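Local coordinates for 190aa long hypothetical protein (Pyrococcus horikoshii, PDB 2DDZ) that is of unknown function, belongs to a family of the class II tRNA synthetase clan, and assembles as a hexamer, at residues 16-25 with 124-135; 60-68 with 141-149. All coordinates share one frame; numbering follows the deposited sequence.

Contact 1: 16-25 with 124-135; sequences YDGSAIRSHW and IATVSPVSIKIH
The phenol ring of Y16 lies flat over the imidazole of H135 as an offset stack, the planes 1° apart and the centroids 3.9 Å. NE2 of H135 sits over the centre of one tyrosine face, and the backbone N of G18 covers the opposite one. With chi1 at -179° the phenol swings away from the tyrosine's backbone N and lies beside the imidazole. Both rings also meet that of H70, whose ND1 is hydrogen-bonded to NE2 of H135. A leucine in place of Y16 would probably leave the stacking face of the imidazole without its flat partner, the hydrogen bond to H70 remaining.

Polar contact centres on K133. Its chain, bent at chi2, chi3 and chi4, wraps past the carbonyl of I21 and delivers the ammonium to the end of the 3-10 segment 19-21. NZ donates to A20 O at 2.8 Å and, from above the carbonyl plane (48° out of it), to R22 O at 2.5 Å, a length too short to be taken literally; a third bond, to I21 O, is weak. With the side chain of E74 also touching K133, the three carbonyls would be expected to offset part of the buried charge.

K133 and H135 belong to the second strand of an antiparallel beta-hairpin, 124-128 with 131-135, on which the loop leading into helix 25-30 rests. In the hairpin's turn, OG of S128 accepts from N of V130, an ST turn.

The apolar contact is made by I21, whose CD1 meets CB of H135 (3.9 Å) and CG2 of I124 (4.1 Å). Near the turn there are van der Waals contacts: CB of S23 with OG of S128 at 3.5 Å, and CG2 of V130 with NE2 of H24. OG of S23 bonds T190 of a second subunit, while P129 packs on V189 of that subunit and, with V130, on W188 of a third.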
ATOM      1  N   TYR E  16      -0.429 -30.751  12.343  1.00 47.54           N
ATOM      2  CA  TYR E  16      -0.613 -29.306  12.390  1.00 38.23           C
ATOM      3  C   TYR E  16      -0.781 -28.831  13.833  1.00 38.71           C
ATOM      4  O   TYR E  16      -1.776 -29.143  14.485  1.00 42.66           O
ATOM      5  CB  TYR E  16      -1.852 -28.919  11.579  1.00 35.23           C
ATOM      6  CG  TYR E  16      -2.128 -27.434  11.542  1.00 46.16           C
ATOM      7  CD1 TYR E  16      -1.257 -26.562  10.892  1.00 40.01           C
ATOM      8  CD2 TYR E  16      -3.260 -26.900  12.164  1.00 44.44           C
ATOM      9  CE1 TYR E  16      -1.504 -25.192  10.865  1.00 49.44           C
ATOM     10  CE2 TYR E  16      -3.518 -25.536  12.142  1.00 41.78           C
ATOM     11  CZ  TYR E  16      -2.635 -24.689  11.492  1.00 45.66           C
ATOM     12  OH  TYR E  16      -2.863 -23.340  11.472  1.00 47.26           O
ATOM     13  N   ASP E  17       0.196 -28.088  14.340  1.00 32.63           N
ATOM     14  CA  ASP E  17       0.097 -27.567  15.697  1.00 38.78           C
ATOM     15  C   ASP E  17      -0.059 -26.042  15.624  1.00 44.23           C
ATOM     16  O   ASP E  17       0.109 -25.327  16.624  1.00 36.14           O
ATOM     17  CB  ASP E  17       1.334 -27.960  16.516  1.00 35.59           C
ATOM     18  CG  ASP E  17       2.604 -27.280  16.042  1.00 44.04           C
ATOM     19  OD1 ASP E  17       2.777 -27.093  14.820  1.00 51.99           O
ATOM     20  OD2 ASP E  17       3.445 -26.947  16.902  1.00 47.99           O
ATOM     21  N   GLY E  18      -0.406 -25.571  14.423  1.00 38.39           N
ATOM     22  CA  GLY E  18      -0.605 -24.156  14.171  1.00 31.85           C
ATOM     23  C   GLY E  18       0.603 -23.399  13.635  1.00 32.77           C
ATOM     24  O   GLY E  18       0.439 -22.375  12.965  1.00 38.36           O
ATOM     25  N   SER E  19       1.811 -23.892  13.907  1.00 36.37           N
ATOM     26  CA  SER E  19       3.025 -23.198  13.469  1.00 34.11           C
ATOM     27  C   SER E  19       3.256 -23.170  11.960  1.00 36.19           C
ATOM     28  O   SER E  19       4.138 -22.461  11.480  1.00 33.38           O
ATOM     29  CB  SER E  19       4.268 -23.773  14.175  1.00 31.91           C
ATOM     30  OG  SER E  19       4.532 -25.108  13.773  1.00 46.28           O
ATOM     31  N   ALA E  20       2.470 -23.927  11.205  1.00 36.69           N
ATOM     32  CA  ALA E  20       2.630 -23.924   9.757  1.00 37.79           C
ATOM     33  C   ALA E  20       2.022 -22.655   9.156  1.00 32.88           C
ATOM     34  O   ALA E  20       2.209 -22.365   7.978  1.00 36.22           O
ATOM     35  CB  ALA E  20       1.983 -25.164   9.155  1.00 34.79           C
ATOM     36  N   ILE E  21       1.307 -21.897   9.983  1.00 34.86           N
ATOM     37  CA  ILE E  21       0.672 -20.651   9.555  1.00 34.69           C
ATOM     38  C   ILE E  21       1.698 -19.539   9.380  1.00 35.56           C
ATOM     39  O   ILE E  21       1.423 -18.535   8.729  1.00 36.26           O
ATOM     40  CB  ILE E  21      -0.377 -20.168  10.584  1.00 30.44           C
ATOM     41  CG1 ILE E  21      -1.358 -19.216   9.903  1.00 26.97           C
ATOM     42  CG2 ILE E  21       0.319 -19.488  11.769  1.00 30.39           C
ATOM     43  CD1 ILE E  21      -2.205 -19.890   8.846  1.00 27.43           C
ATOM     44  N   ARG E  22       2.886 -19.723   9.964  1.00 33.54           N
ATOM     45  CA  ARG E  22       3.962 -18.719   9.862  1.00 33.12           C
ATOM     46  C   ARG E  22       4.482 -18.480   8.445  1.00 37.12           C
ATOM     47  O   ARG E  22       4.427 -19.358   7.575  1.00 38.20           O
ATOM     48  CB  ARG E  22       5.179 -19.068  10.757  1.00 26.12           C
ATOM     49  CG  ARG E  22       4.799 -19.167  12.247  1.00 41.56           C
ATOM     50  CD  ARG E  22       5.981 -18.949  13.107  1.00 54.16           C
ATOM     51  NE  ARG E  22       5.838 -19.296  14.487  1.00 64.20           N
ATOM     52  CZ  ARG E  22       6.786 -18.973  15.366  1.00 79.33           C
ATOM     53  NH1 ARG E  22       6.600 -19.267  16.630  1.00 77.12           N
ATOM     54  NH2 ARG E  22       7.918 -18.377  14.966  1.00 83.52           N
ATOM     55  N   SER E  23       5.063 -17.301   8.245  1.00 30.49           N
ATOM     56  CA  SER E  23       5.591 -16.936   6.942  1.00 35.30           C
ATOM     57  C   SER E  23       6.803 -17.751   6.549  1.00 31.80           C
ATOM     58  O   SER E  23       7.627 -18.109   7.390  1.00 32.47           O
ATOM     59  CB  SER E  23       5.939 -15.437   6.885  1.00 29.85           C
ATOM     60  OG  SER E  23       6.992 -15.090   7.772  1.00 33.50           O
ATOM     61  N   HIS E  24       6.893 -18.028   5.252  1.00 23.41           N
ATOM     62  CA  HIS E  24       7.984 -18.787   4.663  1.00 26.74           C
ATOM     63  C   HIS E  24       8.025 -20.238   5.137  1.00 23.93           C
ATOM     64  O   HIS E  24       9.029 -20.914   4.974  1.00 37.91           O
ATOM     65  CB  HIS E  24       9.322 -18.096   4.944  1.00 23.17           C
ATOM     66  CG  HIS E  24       9.520 -16.818   4.184  1.00 32.07           C
ATOM     67  ND1 HIS E  24       9.834 -16.788   2.841  1.00 28.49           N
ATOM     68  CD2 HIS E  24       9.488 -15.526   4.591  1.00 25.55           C
ATOM     69  CE1 HIS E  24       9.995 -15.533   2.455  1.00 27.67           C
ATOM     70  NE2 HIS E  24       9.791 -14.749   3.499  1.00 33.41           N
ATOM     71  N   TRP E  25       6.920 -20.721   5.699  1.00 28.84           N
ATOM     72  CA  TRP E  25       6.865 -22.097   6.177  1.00 32.03           C
ATOM     73  C   TRP E  25       7.216 -23.105   5.072  1.00 37.64           C
ATOM     74  O   TRP E  25       8.116 -23.931   5.236  1.00 35.94           O
ATOM     75  CB  TRP E  25       5.482 -22.409   6.737  1.00 32.18           C
ATOM     76  CG  TRP E  25       5.368 -23.798   7.263  1.00 36.70           C
ATOM     77  CD1 TRP E  25       5.950 -24.292   8.389  1.00 33.11           C
ATOM     78  CD2 TRP E  25       4.656 -24.887   6.664  1.00 34.46           C
ATOM     79  NE1 TRP E  25       5.647 -25.623   8.533  1.00 32.88           N
ATOM     80  CE2 TRP E  25       4.854 -26.017   7.489  1.00 28.96           C
ATOM     81  CE3 TRP E  25       3.873 -25.020   5.513  1.00 28.64           C
ATOM     82  CZ2 TRP E  25       4.293 -27.268   7.200  1.00 38.60           C
ATOM     83  CZ3 TRP E  25       3.310 -26.271   5.223  1.00 31.78           C
ATOM     84  CH2 TRP E  25       3.526 -27.376   6.065  1.00 29.53           C
ATOM     85  N   ILE E 124      -8.614 -20.352   8.903  1.00 28.27           N
ATOM     86  CA  ILE E 124      -8.198 -19.067   9.397  1.00 25.20           C
ATOM     87  C   ILE E 124      -7.374 -18.379   8.330  1.00 30.31           C
ATOM     88  O   ILE E 124      -6.638 -19.030   7.578  1.00 26.50           O
ATOM     89  CB  ILE E 124      -7.406 -19.209  10.732  1.00 33.61           C
ATOM     90  CG1 ILE E 124      -7.648 -17.957  11.591  1.00 26.16           C
ATOM     91  CG2 ILE E 124      -5.916 -19.426  10.462  1.00 21.31           C
ATOM     92  CD1 ILE E 124      -7.056 -16.714  10.991  1.00 61.25           C
ATOM     93  N   ALA E 125      -7.534 -17.061   8.239  1.00 34.18           N
ATOM     94  CA  ALA E 125      -6.802 -16.254   7.266  1.00 29.01           C
ATOM     95  C   ALA E 125      -6.158 -15.076   7.962  1.00 27.71           C
ATOM     96  O   ALA E 125      -6.797 -14.414   8.771  1.00 26.67           O
ATOM     97  CB  ALA E 125      -7.744 -15.748   6.190  1.00 26.61           C
ATOM     98  N   THR E 126      -4.904 -14.797   7.641  1.00 21.26           N
ATOM     99  CA  THR E 126      -4.235 -13.672   8.261  1.00 27.20           C
ATOM    100  C   THR E 126      -3.038 -13.215   7.437  1.00 26.06           C
ATOM    101  O   THR E 126      -2.875 -13.615   6.290  1.00 30.45           O
ATOM    102  CB  THR E 126      -3.784 -14.005   9.717  1.00 29.16           C
ATOM    103  OG1 THR E 126      -3.250 -12.825  10.327  1.00 31.37           O
ATOM    104  CG2 THR E 126      -2.724 -15.096   9.730  1.00 15.88           C
ATOM    105  N   VAL E 127      -2.213 -12.350   8.003  1.00 24.74           N
ATOM    106  CA  VAL E 127      -1.059 -11.866   7.268  1.00 23.01           C
ATOM    107  C   VAL E 127       0.158 -11.815   8.156  1.00 25.67           C
ATOM    108  O   VAL E 127       0.053 -11.886   9.392  1.00 23.23           O
ATOM    109  CB  VAL E 127      -1.276 -10.420   6.702  1.00 23.11           C
ATOM    110  CG1 VAL E 127      -2.547 -10.353   5.870  1.00 30.25           C
ATOM    111  CG2 VAL E 127      -1.314  -9.418   7.845  1.00 17.01           C
ATOM    112  N   SER E 128       1.306 -11.694   7.497  1.00 23.69           N
ATOM    113  CA  SER E 128       2.605 -11.569   8.144  1.00 31.26           C
ATOM    114  C   SER E 128       3.147 -10.276   7.525  1.00 27.62           C
ATOM    115  O   SER E 128       2.559  -9.747   6.589  1.00 27.78           O
ATOM    116  CB  SER E 128       3.520 -12.736   7.766  1.00 30.80           C
ATOM    117  OG  SER E 128       3.935 -12.632   6.422  1.00 28.77           O
ATOM    118  N   PRO E 129       4.264  -9.748   8.033  1.00 33.81           N
ATOM    119  CA  PRO E 129       4.743  -8.514   7.415  1.00 27.18           C
ATOM    120  C   PRO E 129       4.996  -8.631   5.911  1.00 36.05           C
ATOM    121  O   PRO E 129       4.977  -7.623   5.213  1.00 37.84           O
ATOM    122  CB  PRO E 129       6.019  -8.215   8.199  1.00 30.36           C
ATOM    123  CG  PRO E 129       5.712  -8.791   9.566  1.00 26.76           C
ATOM    124  CD  PRO E 129       5.085 -10.111   9.204  1.00 30.00           C
ATOM    125  N   VAL E 130       5.216  -9.844   5.402  1.00 34.20           N
ATOM    126  CA  VAL E 130       5.509 -10.007   3.974  1.00 30.71           C
ATOM    127  C   VAL E 130       4.605 -10.930   3.158  1.00 29.60           C
ATOM    128  O   VAL E 130       4.904 -11.210   1.999  1.00 26.66           O
ATOM    129  CB  VAL E 130       6.934 -10.523   3.761  1.00 37.70           C
ATOM    130  CG1 VAL E 130       7.914  -9.669   4.536  1.00 45.61           C
ATOM    131  CG2 VAL E 130       7.022 -11.985   4.183  1.00 23.31           C
ATOM    132  N   SER E 131       3.514 -11.420   3.735  1.00 26.34           N
ATOM    133  CA  SER E 131       2.672 -12.318   2.964  1.00 24.55           C
ATOM    134  C   SER E 131       1.305 -12.614   3.579  1.00 26.12           C
ATOM    135  O   SER E 131       1.035 -12.279   4.734  1.00 29.59           O
ATOM    136  CB  SER E 131       3.413 -13.642   2.759  1.00 28.09           C
ATOM    137  OG  SER E 131       3.446 -14.358   3.979  1.00 24.50           O
ATOM    138  N   ILE E 132       0.458 -13.260   2.778  1.00 22.97           N
ATOM    139  CA  ILE E 132      -0.875 -13.676   3.194  1.00 22.90           C
ATOM    140  C   ILE E 132      -0.731 -15.155   3.539  1.00 33.55           C
ATOM    141  O   ILE E 132      -0.112 -15.913   2.785  1.00 31.98           O
ATOM    142  CB  ILE E 132      -1.907 -13.554   2.051  1.00 31.14           C
ATOM    143  CG1 ILE E 132      -2.352 -12.099   1.877  1.00 35.11           C
ATOM    144  CG2 ILE E 132      -3.101 -14.441   2.334  1.00 33.07           C
ATOM    145  CD1 ILE E 132      -1.239 -11.182   1.450  1.00 67.57           C
ATOM    146  N   LYS E 133      -1.301 -15.557   4.671  1.00 31.62           N
ATOM    147  CA  LYS E 133      -1.236 -16.934   5.130  1.00 26.48           C
ATOM    148  C   LYS E 133      -2.606 -17.473   5.472  1.00 29.59           C
ATOM    149  O   LYS E 133      -3.312 -16.906   6.307  1.00 34.59           O
ATOM    150  CB  LYS E 133      -0.329 -17.045   6.360  1.00 28.40           C
ATOM    151  CG  LYS E 133       1.138 -17.032   6.017  1.00 28.79           C
ATOM    152  CD  LYS E 133       1.463 -18.170   5.057  1.00 39.43           C
ATOM    153  CE  LYS E 133       1.205 -19.560   5.672  1.00 35.02           C
ATOM    154  NZ  LYS E 133       2.435 -20.194   6.245  1.00 34.79           N
ATOM    155  N   ILE E 134      -2.964 -18.589   4.842  1.00 28.88           N
ATOM    156  CA  ILE E 134      -4.264 -19.227   5.047  1.00 27.48           C
ATOM    157  C   ILE E 134      -4.194 -20.709   5.415  1.00 27.25           C
ATOM    158  O   ILE E 134      -3.406 -21.459   4.853  1.00 29.60           O
ATOM    159  CB  ILE E 134      -5.137 -19.157   3.756  1.00 33.96           C
ATOM    160  CG1 ILE E 134      -5.349 -17.712   3.312  1.00 33.09           C
ATOM    161  CG2 ILE E 134      -6.465 -19.852   3.987  1.00 29.51           C
ATOM    162  CD1 ILE E 134      -5.414 -16.745   4.448  1.00 60.88           C
ATOM    163  N   HIS E 135      -5.028 -21.135   6.353  1.00 25.31           N
ATOM    164  CA  HIS E 135      -5.092 -22.547   6.697  1.00 29.02           C
ATOM    165  C   HIS E 135      -6.514 -23.062   6.558  1.00 30.16           C
ATOM    166  O   HIS E 135      -7.467 -22.387   6.922  1.00 37.93           O
ATOM    167  CB  HIS E 135      -4.629 -22.844   8.131  1.00 35.73           C
ATOM    168  CG  HIS E 135      -4.882 -24.266   8.555  1.00 36.32           C
ATOM    169  ND1 HIS E 135      -5.983 -24.641   9.294  1.00 35.52           N
ATOM    170  CD2 HIS E 135      -4.210 -25.411   8.278  1.00 32.05           C
ATOM    171  CE1 HIS E 135      -5.979 -25.954   9.454  1.00 34.91           C
ATOM    172  NE2 HIS E 135      -4.916 -26.445   8.847  1.00 35.70           N
TER

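Contact 2: 60-68 with 141-149; sequences RKEIKGDDM and KTVGVPPGV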
ATOM      1  N   ARG E  60     -11.268 -19.587  24.819  1.00 45.67           N
ATOM      2  CA  ARG E  60     -10.424 -20.697  25.250  1.00 51.49           C
ATOM      3  C   ARG E  60     -10.820 -22.019  24.587  1.00 53.22           C
ATOM      4  O   ARG E  60     -10.974 -23.043  25.260  1.00 54.40           O
ATOM      5  CB  ARG E  60     -10.491 -20.849  26.768  1.00 54.50           C
ATOM      6  CG  ARG E  60      -9.940 -19.676  27.554  1.00 66.40           C
ATOM      7  CD  ARG E  60     -10.068 -19.965  29.034  1.00 80.68           C
ATOM      8  NE  ARG E  60     -11.432 -20.372  29.356  1.00101.18           N
ATOM      9  CZ  ARG E  60     -11.825 -20.834  30.539  1.00109.27           C
ATOM     10  NH1 ARG E  60     -10.954 -20.954  31.534  1.00114.75           N
ATOM     11  NH2 ARG E  60     -13.093 -21.178  30.727  1.00112.82           N
ATOM     12  N   LYS E  61     -10.986 -21.992  23.268  1.00 50.96           N
ATOM     13  CA  LYS E  61     -11.355 -23.191  22.520  1.00 52.49           C
ATOM     14  C   LYS E  61     -10.173 -24.124  22.296  1.00 50.78           C
ATOM     15  O   LYS E  61      -9.021 -23.698  22.274  1.00 50.16           O
ATOM     16  CB  LYS E  61     -11.934 -22.822  21.153  1.00 48.56           C
ATOM     17  CG  LYS E  61     -13.347 -22.281  21.184  1.00 63.05           C
ATOM     18  CD  LYS E  61     -13.947 -22.239  19.781  1.00 64.67           C
ATOM     19  CE  LYS E  61     -15.394 -21.767  19.812  1.00 74.69           C
ATOM     20  NZ  LYS E  61     -16.013 -21.754  18.456  1.00 72.16           N
ATOM     21  N   GLU E  62     -10.467 -25.411  22.154  1.00 55.07           N
ATOM     22  CA  GLU E  62      -9.427 -26.391  21.874  1.00 52.29           C
ATOM     23  C   GLU E  62      -9.583 -26.634  20.397  1.00 35.25           C
ATOM     24  O   GLU E  62     -10.700 -26.827  19.926  1.00 46.83           O
ATOM     25  CB  GLU E  62      -9.675 -27.730  22.568  1.00 54.31           C
ATOM     26  CG  GLU E  62      -9.666 -27.733  24.076  1.00 74.99           C
ATOM     27  CD  GLU E  62      -9.836 -29.138  24.626  1.00 85.23           C
ATOM     28  OE1 GLU E  62      -8.888 -29.946  24.507  1.00 83.41           O
ATOM     29  OE2 GLU E  62     -10.925 -29.435  25.160  1.00 90.81           O
ATOM     30  N   ILE E  63      -8.488 -26.606  19.658  1.00 38.14           N
ATOM     31  CA  ILE E  63      -8.565 -26.888  18.234  1.00 41.70           C
ATOM     32  C   ILE E  63      -7.847 -28.229  18.081  1.00 44.25           C
ATOM     33  O   ILE E  63      -6.624 -28.277  17.923  1.00 40.72           O
ATOM     34  CB  ILE E  63      -7.857 -25.801  17.391  1.00 42.75           C
ATOM     35  CG1 ILE E  63      -8.338 -24.411  17.806  1.00 52.87           C
ATOM     36  CG2 ILE E  63      -8.206 -25.979  15.925  1.00 36.31           C
ATOM     37  CD1 ILE E  63      -9.825 -24.191  17.580  1.00 50.89           C
ATOM     38  N   LYS E  64      -8.611 -29.318  18.153  1.00 48.25           N
ATOM     39  CA  LYS E  64      -8.046 -30.661  18.051  1.00 52.12           C
ATOM     40  C   LYS E  64      -8.779 -31.631  17.128  1.00 49.18           C
ATOM     41  O   LYS E  64      -9.964 -31.472  16.824  1.00 53.29           O
ATOM     42  CB  LYS E  64      -7.959 -31.309  19.434  1.00 60.02           C
ATOM     43  CG  LYS E  64      -6.962 -30.687  20.386  1.00 74.97           C
ATOM     44  CD  LYS E  64      -6.974 -31.444  21.711  1.00 83.41           C
ATOM     45  CE  LYS E  64      -5.983 -30.865  22.706  1.00 88.06           C
ATOM     46  NZ  LYS E  64      -5.989 -31.628  23.987  1.00 92.61           N
ATOM     47  N   GLY E  65      -8.042 -32.654  16.709  1.00 44.66           N
ATOM     48  CA  GLY E  65      -8.565 -33.691  15.842  1.00 41.03           C
ATOM     49  C   GLY E  65      -7.437 -34.686  15.714  1.00 47.87           C
ATOM     50  O   GLY E  65      -6.273 -34.305  15.873  1.00 49.38           O
ATOM     51  N   ASP E  66      -7.748 -35.951  15.457  1.00 42.69           N
ATOM     52  CA  ASP E  66      -6.684 -36.939  15.317  1.00 49.61           C
ATOM     53  C   ASP E  66      -6.322 -37.177  13.861  1.00 43.21           C
ATOM     54  O   ASP E  66      -5.230 -37.651  13.558  1.00 50.53           O
ATOM     55  CB  ASP E  66      -7.079 -38.268  15.975  1.00 57.67           C
ATOM     56  CG  ASP E  66      -7.142 -38.178  17.497  1.00 68.93           C
ATOM     57  OD1 ASP E  66      -6.176 -37.670  18.119  1.00 61.28           O
ATOM     58  OD2 ASP E  66      -8.156 -38.626  18.073  1.00 70.87           O
ATOM     59  N   ASP E  67      -7.235 -36.837  12.959  1.00 37.75           N
ATOM     60  CA  ASP E  67      -6.998 -37.048  11.541  1.00 40.06           C
ATOM     61  C   ASP E  67      -7.680 -35.964  10.708  1.00 41.32           C
ATOM     62  O   ASP E  67      -8.910 -35.913  10.619  1.00 33.13           O
ATOM     63  CB  ASP E  67      -7.517 -38.429  11.155  1.00 40.70           C
ATOM     64  CG  ASP E  67      -6.985 -38.894   9.830  1.00 50.89           C
ATOM     65  OD1 ASP E  67      -5.788 -38.647   9.559  1.00 56.90           O
ATOM     66  OD2 ASP E  67      -7.755 -39.519   9.071  1.00 55.76           O
ATOM     67  N   MET E  68      -6.870 -35.124  10.069  1.00 41.26           N
ATOM     68  CA  MET E  68      -7.391 -34.006   9.282  1.00 41.85           C
ATOM     69  C   MET E  68      -6.555 -33.752   8.027  1.00 39.99           C
ATOM     70  O   MET E  68      -5.351 -34.029   8.003  1.00 36.55           O
ATOM     71  CB  MET E  68      -7.381 -32.752  10.184  1.00 35.74           C
ATOM     72  CG  MET E  68      -8.102 -31.487   9.697  1.00 51.32           C
ATOM     73  SD  MET E  68      -7.949 -30.092  10.870  1.00 28.31           S
ATOM     74  CE  MET E  68      -9.236 -30.403  11.826  1.00 28.52           C
ATOM     75  N   LYS E 141     -11.798 -37.925  10.146  1.00 46.20           N
ATOM     76  CA  LYS E 141     -12.598 -38.618  11.143  1.00 47.09           C
ATOM     77  C   LYS E 141     -13.021 -37.536  12.157  1.00 54.39           C
ATOM     78  O   LYS E 141     -12.496 -36.408  12.134  1.00 42.47           O
ATOM     79  CB  LYS E 141     -11.774 -39.671  11.904  1.00 54.73           C
ATOM     80  CG  LYS E 141     -10.946 -40.633  11.055  1.00 57.31           C
ATOM     81  CD  LYS E 141     -10.022 -41.503  11.937  1.00 59.74           C
ATOM     82  CE  LYS E 141      -8.964 -42.250  11.117  1.00 49.54           C
ATOM     83  NZ  LYS E 141      -9.565 -43.052  10.015  1.00 60.38           N
ATOM     84  N   THR E 142     -13.959 -37.858  13.047  1.00 48.65           N
ATOM     85  CA  THR E 142     -14.374 -36.892  14.057  1.00 56.63           C
ATOM     86  C   THR E 142     -13.841 -37.363  15.404  1.00 54.82           C
ATOM     87  O   THR E 142     -14.314 -36.944  16.457  1.00 61.67           O
ATOM     88  CB  THR E 142     -15.902 -36.769  14.123  1.00 61.41           C
ATOM     89  OG1 THR E 142     -16.464 -38.013  14.569  1.00 65.12           O
ATOM     90  CG2 THR E 142     -16.475 -36.402  12.749  1.00 55.56           C
ATOM     91  N   VAL E 143     -12.851 -38.247  15.350  1.00 49.15           N
ATOM     92  CA  VAL E 143     -12.218 -38.760  16.564  1.00 49.55           C
ATOM     93  C   VAL E 143     -11.217 -37.706  17.034  1.00 46.39           C
ATOM     94  O   VAL E 143     -10.603 -37.017  16.219  1.00 55.90           O
ATOM     95  CB  VAL E 143     -11.450 -40.105  16.298  1.00 56.59           C
ATOM     96  CG1 VAL E 143     -10.597 -40.483  17.513  1.00 56.16           C
ATOM     97  CG2 VAL E 143     -12.439 -41.235  16.010  1.00 47.48           C
ATOM     98  N   GLY E 144     -11.056 -37.584  18.345  1.00 52.01           N
ATOM     99  CA  GLY E 144     -10.120 -36.613  18.886  1.00 53.68           C
ATOM    100  C   GLY E 144     -10.643 -35.185  18.884  1.00 55.42           C
ATOM    101  O   GLY E 144     -10.048 -34.297  19.500  1.00 46.31           O
ATOM    102  N   VAL E 145     -11.751 -34.960  18.184  1.00 47.67           N
ATOM    103  CA  VAL E 145     -12.342 -33.633  18.113  1.00 53.96           C
ATOM    104  C   VAL E 145     -13.019 -33.312  19.435  1.00 60.80           C
ATOM    105  O   VAL E 145     -13.774 -34.122  19.971  1.00 55.19           O
ATOM    106  CB  VAL E 145     -13.392 -33.540  16.991  1.00 54.06           C
ATOM    107  CG1 VAL E 145     -14.029 -32.149  16.982  1.00 56.28           C
ATOM    108  CG2 VAL E 145     -12.743 -33.837  15.654  1.00 50.11           C
ATOM    109  N   PRO E 146     -12.760 -32.115  19.981  1.00 70.51           N
ATOM    110  CA  PRO E 146     -13.374 -31.728  21.254  1.00 72.98           C
ATOM    111  C   PRO E 146     -14.896 -31.698  21.173  1.00 75.07           C
ATOM    112  O   PRO E 146     -15.475 -31.192  20.206  1.00 71.62           O
ATOM    113  CB  PRO E 146     -12.768 -30.354  21.520  1.00 73.50           C
ATOM    114  CG  PRO E 146     -12.549 -29.815  20.138  1.00 77.71           C
ATOM    115  CD  PRO E 146     -11.967 -31.007  19.421  1.00 72.16           C
ATOM    116  N   PRO E 147     -15.566 -32.255  22.193  1.00 78.20           N
ATOM    117  CA  PRO E 147     -17.027 -32.277  22.209  1.00 79.08           C
ATOM    118  C   PRO E 147     -17.655 -30.908  22.346  1.00 77.71           C
ATOM    119  O   PRO E 147     -17.065 -29.973  22.898  1.00 71.62           O
ATOM    120  CB  PRO E 147     -17.348 -33.181  23.396  1.00 78.01           C
ATOM    121  CG  PRO E 147     -16.214 -32.920  24.315  1.00 79.41           C
ATOM    122  CD  PRO E 147     -15.028 -32.939  23.380  1.00 76.03           C
ATOM    123  N   GLY E 148     -18.872 -30.818  21.832  1.00 78.78           N
ATOM    124  CA  GLY E 148     -19.623 -29.583  21.857  1.00 83.64           C
ATOM    125  C   GLY E 148     -20.355 -29.466  20.525  1.00 85.98           C
ATOM    126  O   GLY E 148     -21.504 -29.909  20.399  1.00 90.46           O
ATOM    127  N   VAL E 149     -19.669 -28.885  19.538  1.00 83.03           N
ATOM    128  CA  VAL E 149     -20.203 -28.690  18.196  1.00 77.27           C
ATOM    129  C   VAL E 149     -20.219 -30.041  17.467  1.00 73.70           C
ATOM    130  O   VAL E 149     -19.265 -30.828  17.558  1.00 68.78           O
ATOM    131  CB  VAL E 149     -19.332 -27.646  17.395  1.00 82.48           C
ATOM    132  CG1 VAL E 149     -17.983 -28.253  17.004  1.00 83.28           C
ATOM    133  CG2 VAL E 149     -20.076 -27.120  16.152  1.00 76.34           C
TER
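D66 and V143 are joined by a backbone hydrogen bond where the short strand 64-65, paired antiparallel with strand 36-45 in the mixed sheet, has the loop 141-149 along its side. N of D66 donates to O of V143 at 3.1 Å, with 151° at the hydrogen. It is the one hydrogen bond across the two segments, and 141-149 has no regular strand, so the loop does not extend the sheet. The chain turns a corner at D66 and D67 before entering strand 68-75.

The close part is largely backbone. CA of G65 and CA of V145 are 4.4 Å apart, and CA of V145 makes a C-H...O contact to O of K64, with 162° at the hydrogen. The ring of P146 continues this line: CD lies 3.3 Å from O of K64, and CG comes to O of E62. CA of G144 lies 2.9 Å from OD2 of D66, where a side chain would collide; its positive phi is also in keeping with glycine.

The solvent side is looser. The E62 side chain runs antiparallel to the proline ring, its CB and OE2 each 4.2 Å from CB of P146, while K64 extends NZ to a salt bridge with OE1 of E62 at 3.4 Å, whose hydrogen bond is weak.

At the other end D67 is buried beside the more open K141. D67 is salt-bridged to R41 and K141 to E155; their own charged ends come near without forming a salt bridge, and CD of K141 lies 4.0 Å from CB of D67.

Overall arrangement
Contacts 1 and 2 have centres 21 Å apart and nearest atoms about 5 Å apart, without touching, yet both reach the same mixed sheet. Their segments alternate along the chain, 16-25, 60-68, 124-135 and 141-149, so each contact ties an early part of the family domain to a late one. Strand 131-139 connects them: its beginning forms the hairpin of contact 1, and the loop after it supplies contact 2. Strand 68-75, its antiparallel neighbour, starts at the end of 60-68 and also touches 16-25. Contact 1 is buried and adjoins other subunits of the hexamer, whereas contact 2 lies at the surface and meets no other chain of the assembly.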